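Local atomic coordinates of glyoxalase 3 (Candida albicans, PDB entry 4LRU), a protein that converts methylglyoxal to D-lactate in one glutathione-independent step, detoxifying the methylglyoxal that the yeast produces in its own metabolism. Residues A[10-14]-A[50-55]; A[25-31]-A[106-110]; A[111-115]-A[140-144]. All blocks are in the same frame, centred on the assembly; numbering follows the deposited sequence.

Contact 1 of 3, residues A[10-14]-A[50-55]; sequences ALTSY and SETGTF
Two loops meet here at the C-terminal ends of neighbouring parallel strands of the mixed central sheet, one following strand 6-10 and the other following strand 45-50, with L11 packed on F55 and S13 seated in the turn of residues 50-54. CD2 of L11 lies over one face of the F55 ring, 4.2 Å from its centroid and 14° off the ring normal, a CH-pi contact displaced toward the rim. CG of L11 stands anti to its own carbonyl carbon (chi1 -83°), which sends the isobutyl group toward the ring.

S13 packs through CB and CA against oxygens of the turn, while its OG bonds to D114. Its CB touches OG1 of T52 at 3.2 Å, and its CA approaches the carbonyl O of T54 at 3.4 Å in a CA-H...O contact. That same T54 oxygen accepts from OG of S50 at 2.8 Å, the donor lying 33° out of the carbonyl plane, a bond that spans the turn from S50 to T54. The CB of S50 in turn presses against O of L11 at 3.2 Å.

No direct hydrogen bond joins the two segments; two waters bridge them instead. One donates to O of L11 and accepts from N of E51, while the other links O of S13 to OG1 of T54. OG1 of T12 accepts from N of Y14 at 3.1 Å, which makes an ST turn, and bonds to D114 as well. Such loops, following adjacent parallel strands, belong to the alpha/beta fold of the DJ-1 superfamily.

Contact 2 of 3, residues A[25-31]-A[106-110]; sequences TGVFVVE and SAGHG
The loop that follows strand 102-105 beside the probable active site runs against the segment leading into helix 29-42, and E31, F28 and T25 meet it in turn. N of F28 donates to O of A107 at 2.9 Å. CA of V27 comes up to the same oxygen at 3.4 Å. A second CA-H...O contact runs the other way, from CA of G108 to O of G26, and the backbones approach closely because G108 has no side chain on the side facing G26.

E31 comes from the first turn of the helix with its chain extended beyond CG (chi2 180°), which carries OE1 to 3.0 Å from N of A107 and 3.2 Å from N of G108. Its side chain also packs on C139, the probable active-site cysteine. At the other end, OG1 of T25 lies 3.4 Å from CB of H109. This hydroxyl is hydrogen-bonded to D58, while NE2 of H109 bonds to E171, one of the probable active-site residues, and the H109 ring also meets that of H140.

Chemically, the join consists of one backbone hydrogen bond and two CA-H...O contacts, with E31 and T25 packing at the two ends. This implies a close approach that depends on glycine at 108, and it leaves the carbonyl O of E31 buried against CB of S106 without a polar partner.

Contact 3 of 3, residues A[111-115]-A[140-144]; sequences TLFDY and HGPAI
Y115 lays its side chain against A143, I144 and G141. CB of Y115 rests 3.7 Å from N of I144 and 4.1 Å from CB of A143, which puts the base of the side chain on the backbone of the 3-10 segment that begins at G141. At CG the ring meets CD1 of I144 at 3.9 Å. That methyl lies over a face of the phenol, 26° off the ring normal, in a CH-pi contact. With CG1 anti to the backbone N (chi1 -159°), the isoleucine chain reaches along to the ring and crosses it obliquely. Over the opposite face, toward the rim, CG2 of T111 sits 3.3 Å above the plane, and the ring is sandwiched between the two methyls. Farther out, CD2 of Y115 has O of G141 at its edge, 3.5 Å away and in the ring plane, while CE2 passes near CA of the same glycine. The O of G141 is already the acceptor for N of I144. At the tip, OH makes a weak hydrogen bond to O of S106, in the loop after strand 102-105.

At the start of helix 111-114, OG1 of T111 bonds to O of G108 and also lies 3.1 Å from CB of H140, the two side chains crossing at about a right angle. L112 approaches the imidazole through CD2, 3.8 Å from CD2 of H140. That ring, probably part of the active site, is held at NE2 by a hydrogen bond to E171, and the hydrophobic leucine flanks it at the carbon CD2.

The contact thus joins the short helix 111-114, which succeeds strand 102-105, to the 3-10 segment after the adjacent parallel strand 134-138, while L121 of helix 119-130 packs on both Y115 and I144.

Contacts 2 and 3 are buried and lie beside the probable catalytic residues, whereas contact 1 is partly exposed. Elements are shared: segments 10-14 and 25-31 both follow strand 6-10, the second running into helix 29-42, and residues 106-115 run on from contact 2 into contact 3 after strand 102-105. The remaining partners follow strands 45-50 and 134-138 of the same sheet. Contact 2 alone has a direct hydrogen bond between its segments; in contact 1 waters bridge them beside the L11-F55 packing, and apolar and aromatic packing dominates contact 3. A hydrogen bond from S106 OG to A10 O joins contacts 1 and 2.

Contact 1 of 3, residues A[10-14]-A[50-55]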
ATOM      1  N   ALA A  10      -5.452   1.605   2.654  1.00 17.02           N
ATOM      2  CA  ALA A  10      -4.843   2.929   2.777  1.00 18.50           C
ATOM      3  C   ALA A  10      -4.414   3.440   1.397  1.00 18.39           C
ATOM      4  O   ALA A  10      -3.884   2.685   0.571  1.00 17.38           O
ATOM      5  CB  ALA A  10      -3.638   2.865   3.709  1.00 18.26           C
ATOM      6  N   LEU A  11      -4.668   4.724   1.163  1.00 17.58           N
ATOM      7  CA  LEU A  11      -4.192   5.454   0.005  1.00 16.61           C
ATOM      8  C   LEU A  11      -3.302   6.592   0.474  1.00 16.64           C
ATOM      9  O   LEU A  11      -3.580   7.199   1.515  1.00 17.39           O
ATOM     10  CB  LEU A  11      -5.374   6.056  -0.753  1.00 16.02           C
ATOM     11  CG  LEU A  11      -6.110   5.137  -1.742  1.00 18.36           C
ATOM     12  CD1 LEU A  11      -6.726   3.935  -1.055  1.00 18.20           C
ATOM     13  CD2 LEU A  11      -7.170   5.909  -2.500  1.00 19.19           C
ATOM     14  N   THR A  12      -2.286   6.931  -0.311  1.00 15.80           N
ATOM     15  CA  THR A  12      -1.557   8.168  -0.061  1.00 17.21           C
ATOM     16  C   THR A  12      -2.425   9.412  -0.274  1.00 17.36           C
ATOM     17  O   THR A  12      -3.274   9.458  -1.165  1.00 18.25           O
ATOM     18  CB  THR A  12      -0.299   8.325  -0.933  1.00 17.59           C
ATOM     19  OG1 THR A  12       0.388   9.530  -0.564  1.00 18.55           O
ATOM     20  CG2 THR A  12      -0.642   8.383  -2.416  1.00 19.03           C
ATOM     21  N   SER A  13      -2.161  10.430   0.549  1.00 18.71           N
ATOM     22  CA  SER A  13      -2.805  11.735   0.462  1.00 18.06           C
ATOM     23  C   SER A  13      -1.952  12.774  -0.292  1.00 19.04           C
ATOM     24  O   SER A  13      -2.412  13.879  -0.559  1.00 18.28           O
ATOM     25  CB  SER A  13      -3.090  12.261   1.873  1.00 19.12           C
ATOM     26  OG  SER A  13      -1.883  12.593   2.563  1.00 21.24           O
ATOM     27  N   TYR A  14      -0.732  12.401  -0.668  1.00 17.53           N
ATOM     28  CA  TYR A  14       0.183  13.327  -1.315  1.00 19.32           C
ATOM     29  C   TYR A  14      -0.100  13.299  -2.809  1.00 19.38           C
ATOM     30  O   TYR A  14      -0.148  12.222  -3.395  1.00 18.52           O
ATOM     31  CB  TYR A  14       1.619  12.911  -1.050  1.00 19.09           C
ATOM     32  CG  TYR A  14       2.625  13.899  -1.583  1.00 20.96           C
ATOM     33  CD1 TYR A  14       2.929  15.054  -0.875  1.00 20.63           C
ATOM     34  CD2 TYR A  14       3.219  13.716  -2.831  1.00 20.16           C
ATOM     35  CE1 TYR A  14       3.835  15.974  -1.368  1.00 23.75           C
ATOM     36  CE2 TYR A  14       4.129  14.635  -3.333  1.00 21.63           C
ATOM     37  CZ  TYR A  14       4.448  15.756  -2.580  1.00 21.07           C
ATOM     38  OH  TYR A  14       5.325  16.712  -3.060  1.00 24.31           O
ATOM     39  N   SER A  50      -7.307   7.736   3.648  1.00 18.11           N
ATOM     40  CA  SER A  50      -6.000   8.375   3.616  1.00 18.06           C
ATOM     41  C   SER A  50      -5.819   9.206   4.881  1.00 16.92           C
ATOM     42  O   SER A  50      -6.755   9.401   5.661  1.00 19.61           O
ATOM     43  CB  SER A  50      -5.852   9.266   2.382  1.00 20.61           C
ATOM     44  OG  SER A  50      -6.617  10.451   2.511  1.00 19.21           O
ATOM     45  N   GLU A  51      -4.615   9.726   5.087  1.00 18.91           N
ATOM     46  CA  GLU A  51      -4.341  10.431   6.332  1.00 19.65           C
ATOM     47  C   GLU A  51      -5.119  11.756   6.448  1.00 20.09           C
ATOM     48  O   GLU A  51      -5.379  12.253   7.554  1.00 21.75           O
ATOM     49  CB  GLU A  51      -2.832  10.646   6.485  1.00 19.75           C
ATOM     50  CG  GLU A  51      -2.393  11.052   7.891  1.00 18.20           C
ATOM     51  CD  GLU A  51      -2.571   9.968   8.950  1.00 22.03           C
ATOM     52  OE1 GLU A  51      -2.901   8.812   8.600  1.00 20.58           O
ATOM     53  OE2 GLU A  51      -2.412  10.279  10.146  1.00 22.02           O
ATOM     54  N   THR A  52      -5.542  12.304   5.314  1.00 19.67           N
ATOM     55  CA  THR A  52      -6.284  13.554   5.293  1.00 19.95           C
ATOM     56  C   THR A  52      -7.747  13.403   4.855  1.00 20.38           C
ATOM     57  O   THR A  52      -8.521  14.360   4.930  1.00 22.32           O
ATOM     58  CB  THR A  52      -5.642  14.523   4.310  1.00 21.68           C
ATOM     59  OG1 THR A  52      -5.633  13.900   3.015  1.00 20.97           O
ATOM     60  CG2 THR A  52      -4.221  14.834   4.740  1.00 22.01           C
ATOM     61  N   GLY A  53      -8.101  12.226   4.336  1.00 19.59           N
ATOM     62  CA  GLY A  53      -9.360  12.065   3.626  1.00 20.07           C
ATOM     63  C   GLY A  53      -9.369  12.540   2.185  1.00 20.63           C
ATOM     64  O   GLY A  53     -10.423  12.541   1.528  1.00 22.26           O
ATOM     65  N   THR A  54      -8.222  13.013   1.693  1.00 19.11           N
ATOM     66  CA  THR A  54      -8.099  13.478   0.321  1.00 20.00           C
ATOM     67  C   THR A  54      -7.037  12.652  -0.390  1.00 18.56           C
ATOM     68  O   THR A  54      -6.203  12.016   0.247  1.00 18.78           O
ATOM     69  CB  THR A  54      -7.723  14.974   0.251  1.00 21.72           C
ATOM     70  OG1 THR A  54      -6.411  15.167   0.810  1.00 20.80           O
ATOM     71  CG2 THR A  54      -8.743  15.828   0.982  1.00 23.62           C
ATOM     72  N   PHE A  55      -7.090  12.650  -1.716  1.00 21.64           N
ATOM     73  CA  PHE A  55      -6.108  11.956  -2.537  1.00 20.86           C
ATOM     74  C   PHE A  55      -6.232  12.439  -3.978  1.00 20.24           C
ATOM     75  O   PHE A  55      -7.215  13.089  -4.365  1.00 21.39           O
ATOM     76  CB  PHE A  55      -6.317  10.436  -2.479  1.00 19.36           C
ATOM     77  CG  PHE A  55      -7.437   9.963  -3.346  1.00 21.30           C
ATOM     78  CD1 PHE A  55      -8.738  10.027  -2.892  1.00 24.78           C
ATOM     79  CD2 PHE A  55      -7.191   9.475  -4.617  1.00 22.93           C
ATOM     80  CE1 PHE A  55      -9.792   9.635  -3.705  1.00 25.94           C
ATOM     81  CE2 PHE A  55      -8.236   9.057  -5.424  1.00 24.33           C
ATOM     82  CZ  PHE A  55      -9.537   9.146  -4.967  1.00 24.76           C
TER
HETATM   83  O   HOH W   1      -2.497   8.753   3.478  1.00 17.64           O
HETATM   84  O   HOH W   2      -4.657  15.214  -1.189  1.00 22.19           O

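Contact 2 of 3, residues A[25-31]-A[106-110]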
ATOM      1  N   THR A  25       2.530  12.713  -8.993  1.00 21.02           N
ATOM      2  CA  THR A  25       2.303  11.455  -8.314  1.00 20.14           C
ATOM      3  C   THR A  25       1.085  11.537  -7.407  1.00 21.60           C
ATOM      4  O   THR A  25       0.435  12.594  -7.293  1.00 19.48           O
ATOM      5  CB  THR A  25       3.548  10.971  -7.536  1.00 19.15           C
ATOM      6  OG1 THR A  25       3.385   9.585  -7.184  1.00 20.27           O
ATOM      7  CG2 THR A  25       3.771  11.773  -6.270  1.00 20.48           C
ATOM      8  N   GLY A  26       0.792  10.409  -6.777  1.00 19.27           N
ATOM      9  CA  GLY A  26      -0.424  10.190  -6.011  1.00 19.86           C
ATOM     10  C   GLY A  26      -0.655   8.703  -5.935  1.00 18.39           C
ATOM     11  O   GLY A  26       0.303   7.936  -5.872  1.00 18.93           O
ATOM     12  N   VAL A  27      -1.917   8.295  -5.933  1.00 18.31           N
ATOM     13  CA  VAL A  27      -2.295   6.884  -5.793  1.00 16.36           C
ATOM     14  C   VAL A  27      -2.153   6.191  -7.149  1.00 16.83           C
ATOM     15  O   VAL A  27      -2.685   6.658  -8.145  1.00 18.39           O
ATOM     16  CB  VAL A  27      -3.746   6.776  -5.309  1.00 19.61           C
ATOM     17  CG1 VAL A  27      -4.201   5.313  -5.239  1.00 19.54           C
ATOM     18  CG2 VAL A  27      -3.898   7.472  -3.961  1.00 18.73           C
ATOM     19  N   PHE A  28      -1.420   5.078  -7.172  1.00 17.13           N
ATOM     20  CA  PHE A  28      -1.274   4.297  -8.398  1.00 18.84           C
ATOM     21  C   PHE A  28      -2.500   3.428  -8.564  1.00 18.74           C
ATOM     22  O   PHE A  28      -2.709   2.516  -7.780  1.00 18.13           O
ATOM     23  CB  PHE A  28      -0.026   3.423  -8.338  1.00 17.81           C
ATOM     24  CG  PHE A  28       0.496   3.051  -9.688  1.00 19.14           C
ATOM     25  CD1 PHE A  28      -0.066   2.008 -10.402  1.00 21.26           C
ATOM     26  CD2 PHE A  28       1.528   3.777 -10.279  1.00 23.24           C
ATOM     27  CE1 PHE A  28       0.382   1.702 -11.673  1.00 22.29           C
ATOM     28  CE2 PHE A  28       1.985   3.469 -11.546  1.00 23.85           C
ATOM     29  CZ  PHE A  28       1.416   2.425 -12.242  1.00 22.80           C
ATOM     30  N   VAL A  29      -3.333   3.738  -9.550  1.00 18.96           N
ATOM     31  CA  VAL A  29      -4.721   3.252  -9.582  1.00 19.04           C
ATOM     32  C   VAL A  29      -4.836   1.768  -9.242  1.00 18.58           C
ATOM     33  O   VAL A  29      -5.561   1.408  -8.333  1.00 17.79           O
ATOM     34  CB  VAL A  29      -5.394   3.521 -10.925  1.00 22.15           C
ATOM     35  CG1 VAL A  29      -6.780   2.892 -10.970  1.00 20.10           C
ATOM     36  CG2 VAL A  29      -5.513   5.021 -11.166  1.00 21.16           C
ATOM     37  N   VAL A  30      -4.166   0.902  -9.993  1.00 19.85           N
ATOM     38  CA  VAL A  30      -4.420  -0.527  -9.805  1.00 19.51           C
ATOM     39  C   VAL A  30      -3.915  -1.079  -8.476  1.00 19.24           C
ATOM     40  O   VAL A  30      -4.344  -2.141  -8.059  1.00 19.54           O
ATOM     41  CB  VAL A  30      -3.898  -1.409 -10.957  1.00 20.37           C
ATOM     42  CG1 VAL A  30      -4.715  -1.168 -12.222  1.00 20.75           C
ATOM     43  CG2 VAL A  30      -2.418  -1.181 -11.197  1.00 21.52           C
ATOM     44  N   GLU A  31      -3.049  -0.338  -7.778  1.00 18.56           N
ATOM     45  CA  GLU A  31      -2.626  -0.744  -6.442  1.00 17.24           C
ATOM     46  C   GLU A  31      -3.698  -0.581  -5.388  1.00 18.57           C
ATOM     47  O   GLU A  31      -3.620  -1.200  -4.337  1.00 19.57           O
ATOM     48  CB  GLU A  31      -1.366   0.022  -6.014  1.00 18.24           C
ATOM     49  CG  GLU A  31      -0.192  -0.355  -6.884  1.00 19.37           C
ATOM     50  CD  GLU A  31       1.091   0.359  -6.533  1.00 24.31           C
ATOM     51  OE1 GLU A  31       1.167   0.991  -5.454  1.00 20.55           O
ATOM     52  OE2 GLU A  31       2.027   0.243  -7.346  1.00 27.72           O
ATOM     53  N   SER A 106      -1.919   0.520  -0.265  1.00 15.86           N
ATOM     54  CA  SER A 106      -1.711   0.824  -1.674  1.00 16.05           C
ATOM     55  C   SER A 106      -0.648   1.891  -1.765  1.00 17.57           C
ATOM     56  O   SER A 106      -0.330   2.526  -0.768  1.00 18.59           O
ATOM     57  CB  SER A 106      -2.991   1.296  -2.368  1.00 17.23           C
ATOM     58  OG  SER A 106      -3.373   2.632  -2.013  1.00 18.74           O
ATOM     59  N   ALA A 107      -0.117   2.120  -2.950  1.00 17.19           N
ATOM     60  CA  ALA A 107       0.934   3.110  -3.041  1.00 16.41           C
ATOM     61  C   ALA A 107       0.880   3.936  -4.314  1.00 17.84           C
ATOM     62  O   ALA A 107      -0.158   4.527  -4.630  1.00 18.12           O
ATOM     63  CB  ALA A 107       2.290   2.470  -2.801  1.00 18.31           C
ATOM     64  N   GLY A 108       2.003   4.022  -5.018  1.00 17.15           N
ATOM     65  CA  GLY A 108       2.342   5.211  -5.762  1.00 17.85           C
ATOM     66  C   GLY A 108       3.373   5.979  -4.974  1.00 17.22           C
ATOM     67  O   GLY A 108       3.408   5.877  -3.752  1.00 18.45           O
ATOM     68  N   HIS A 109       4.216   6.739  -5.664  1.00 17.98           N
ATOM     69  CA  HIS A 109       5.332   7.421  -5.010  1.00 18.97           C
ATOM     70  C   HIS A 109       4.858   8.432  -3.957  1.00 18.30           C
ATOM     71  O   HIS A 109       5.619   8.808  -3.073  1.00 18.13           O
ATOM     72  CB  HIS A 109       6.212   8.117  -6.043  1.00 20.09           C
ATOM     73  CG  HIS A 109       7.163   7.200  -6.754  1.00 21.73           C
ATOM     74  ND1 HIS A 109       6.796   6.450  -7.854  1.00 22.07           N
ATOM     75  CD2 HIS A 109       8.473   6.925  -6.535  1.00 20.55           C
ATOM     76  CE1 HIS A 109       7.836   5.751  -8.276  1.00 22.68           C
ATOM     77  NE2 HIS A 109       8.867   6.026  -7.498  1.00 21.81           N
ATOM     78  N   GLY A 110       3.606   8.860  -4.031  1.00 18.23           N
ATOM     79  CA  GLY A 110       3.078   9.787  -3.025  1.00 19.39           C
ATOM     80  C   GLY A 110       3.292   9.259  -1.611  1.00 20.13           C
ATOM     81  O   GLY A 110       3.531  10.033  -0.668  1.00 18.53           O
TER

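Contact 3 of 3, residues A[111-115]-A[140-144]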
ATOM      1  N   THR A 111       3.212   7.945  -1.433  1.00 18.24           N
ATOM      2  CA  THR A 111       3.357   7.356  -0.099  1.00 18.38           C
ATOM      3  C   THR A 111       4.689   7.702   0.587  1.00 19.36           C
ATOM      4  O   THR A 111       4.773   7.690   1.816  1.00 18.90           O
ATOM      5  CB  THR A 111       3.267   5.812  -0.114  1.00 17.69           C
ATOM      6  OG1 THR A 111       4.290   5.282  -0.965  1.00 18.72           O
ATOM      7  CG2 THR A 111       1.921   5.344  -0.579  1.00 17.94           C
ATOM      8  N   LEU A 112       5.732   7.966  -0.202  1.00 18.86           N
ATOM      9  CA  LEU A 112       7.032   8.329   0.331  1.00 18.53           C
ATOM     10  C   LEU A 112       6.941   9.592   1.166  1.00 19.16           C
ATOM     11  O   LEU A 112       7.758   9.803   2.066  1.00 21.29           O
ATOM     12  CB  LEU A 112       8.036   8.546  -0.801  1.00 20.25           C
ATOM     13  CG  LEU A 112       8.361   7.277  -1.598  1.00 21.29           C
ATOM     14  CD1 LEU A 112       9.091   7.630  -2.877  1.00 22.77           C
ATOM     15  CD2 LEU A 112       9.180   6.291  -0.771  1.00 22.73           C
ATOM     16  N   PHE A 113       5.961  10.431   0.840  1.00 19.72           N
ATOM     17  CA  PHE A 113       5.834  11.738   1.478  1.00 19.89           C
ATOM     18  C   PHE A 113       5.024  11.675   2.769  1.00 21.52           C
ATOM     19  O   PHE A 113       5.377  12.330   3.761  1.00 21.75           O
ATOM     20  CB  PHE A 113       5.223  12.763   0.518  1.00 20.22           C
ATOM     21  CG  PHE A 113       6.125  13.120  -0.637  1.00 21.29           C
ATOM     22  CD1 PHE A 113       6.133  12.349  -1.792  1.00 21.34           C
ATOM     23  CD2 PHE A 113       6.959  14.220  -0.570  1.00 23.40           C
ATOM     24  CE1 PHE A 113       6.958  12.670  -2.848  1.00 22.13           C
ATOM     25  CE2 PHE A 113       7.788  14.561  -1.634  1.00 24.65           C
ATOM     26  CZ  PHE A 113       7.778  13.786  -2.779  1.00 23.34           C
ATOM     27  N   ASP A 114       3.928  10.919   2.765  1.00 18.52           N
ATOM     28  CA  ASP A 114       3.031  10.915   3.909  1.00 19.66           C
ATOM     29  C   ASP A 114       3.040   9.675   4.785  1.00 18.76           C
ATOM     30  O   ASP A 114       2.897   9.786   6.004  1.00 19.15           O
ATOM     31  CB  ASP A 114       1.616  11.330   3.524  1.00 17.74           C
ATOM     32  CG  ASP A 114       0.920  10.326   2.621  1.00 19.35           C
ATOM     33  OD1 ASP A 114       1.601   9.565   1.890  1.00 18.33           O
ATOM     34  OD2 ASP A 114      -0.321  10.339   2.631  1.00 19.08           O
ATOM     35  N   TYR A 115       3.235   8.496   4.206  1.00 17.68           N
ATOM     36  CA  TYR A 115       3.099   7.273   4.999  1.00 17.05           C
ATOM     37  C   TYR A 115       4.037   7.226   6.229  1.00 16.67           C
ATOM     38  O   TYR A 115       3.621   6.781   7.276  1.00 17.67           O
ATOM     39  CB  TYR A 115       3.283   6.005   4.159  1.00 17.60           C
ATOM     40  CG  TYR A 115       2.026   5.494   3.451  1.00 17.90           C
ATOM     41  CD1 TYR A 115       0.872   6.274   3.318  1.00 16.62           C
ATOM     42  CD2 TYR A 115       2.028   4.231   2.873  1.00 16.55           C
ATOM     43  CE1 TYR A 115      -0.245   5.784   2.653  1.00 18.96           C
ATOM     44  CE2 TYR A 115       0.928   3.738   2.211  1.00 16.05           C
ATOM     45  CZ  TYR A 115      -0.204   4.515   2.074  1.00 16.09           C
ATOM     46  OH  TYR A 115      -1.330   4.034   1.399  1.00 16.75           O
ATOM     47  N   HIS A 140       5.629   1.173  -3.016  1.00 20.71           N
ATOM     48  CA  HIS A 140       6.198   2.029  -1.951  1.00 18.96           C
ATOM     49  C   HIS A 140       5.398   2.005  -0.659  1.00 18.36           C
ATOM     50  O   HIS A 140       5.759   2.659   0.328  1.00 19.40           O
ATOM     51  CB  HIS A 140       6.377   3.474  -2.426  1.00 18.93           C
ATOM     52  CG  HIS A 140       7.360   3.608  -3.539  1.00 20.17           C
ATOM     53  ND1 HIS A 140       6.989   3.550  -4.864  1.00 22.53           N
ATOM     54  CD2 HIS A 140       8.710   3.691  -3.529  1.00 22.00           C
ATOM     55  CE1 HIS A 140       8.066   3.628  -5.622  1.00 21.30           C
ATOM     56  NE2 HIS A 140       9.123   3.703  -4.836  1.00 21.40           N
ATOM     57  N   GLY A 141       4.311   1.249  -0.675  1.00 17.24           N
ATOM     58  CA  GLY A 141       3.455   1.090   0.498  1.00 18.87           C
ATOM     59  C   GLY A 141       4.178   0.764   1.791  1.00 16.19           C
ATOM     60  O   GLY A 141       3.732   1.182   2.866  1.00 17.83           O
ATOM     61  N   PRO A 142       5.248  -0.046   1.730  1.00 16.27           N
ATOM     62  CA  PRO A 142       5.976  -0.364   2.958  1.00 16.10           C
ATOM     63  C   PRO A 142       6.628   0.827   3.657  1.00 16.92           C
ATOM     64  O   PRO A 142       7.141   0.687   4.769  1.00 18.43           O
ATOM     65  CB  PRO A 142       7.011  -1.393   2.494  1.00 16.68           C
ATOM     66  CG  PRO A 142       6.319  -2.077   1.365  1.00 17.70           C
ATOM     67  CD  PRO A 142       5.632  -0.958   0.635  1.00 16.26           C
ATOM     68  N   ALA A 143       6.581   1.996   3.030  1.00 19.04           N
ATOM     69  CA  ALA A 143       6.923   3.235   3.731  1.00 18.98           C
ATOM     70  C   ALA A 143       6.069   3.421   4.984  1.00 19.02           C
ATOM     71  O   ALA A 143       6.481   4.124   5.899  1.00 18.84           O
ATOM     72  CB  ALA A 143       6.789   4.436   2.807  1.00 19.01           C
ATOM     73  N   ILE A 144       4.909   2.768   5.041  1.00 17.64           N
ATOM     74  CA  ILE A 144       4.082   2.795   6.248  1.00 19.00           C
ATOM     75  C   ILE A 144       4.823   2.247   7.468  1.00 17.06           C
ATOM     76  O   ILE A 144       4.526   2.604   8.610  1.00 18.31           O
ATOM     77  CB  ILE A 144       2.739   2.063   6.036  1.00 17.19           C
ATOM     78  CG1 ILE A 144       1.704   2.519   7.075  1.00 18.16           C
ATOM     79  CG2 ILE A 144       2.939   0.557   6.069  1.00 19.19           C
ATOM     80  CD1 ILE A 144       1.144   3.906   6.860  1.00 18.26           C
TER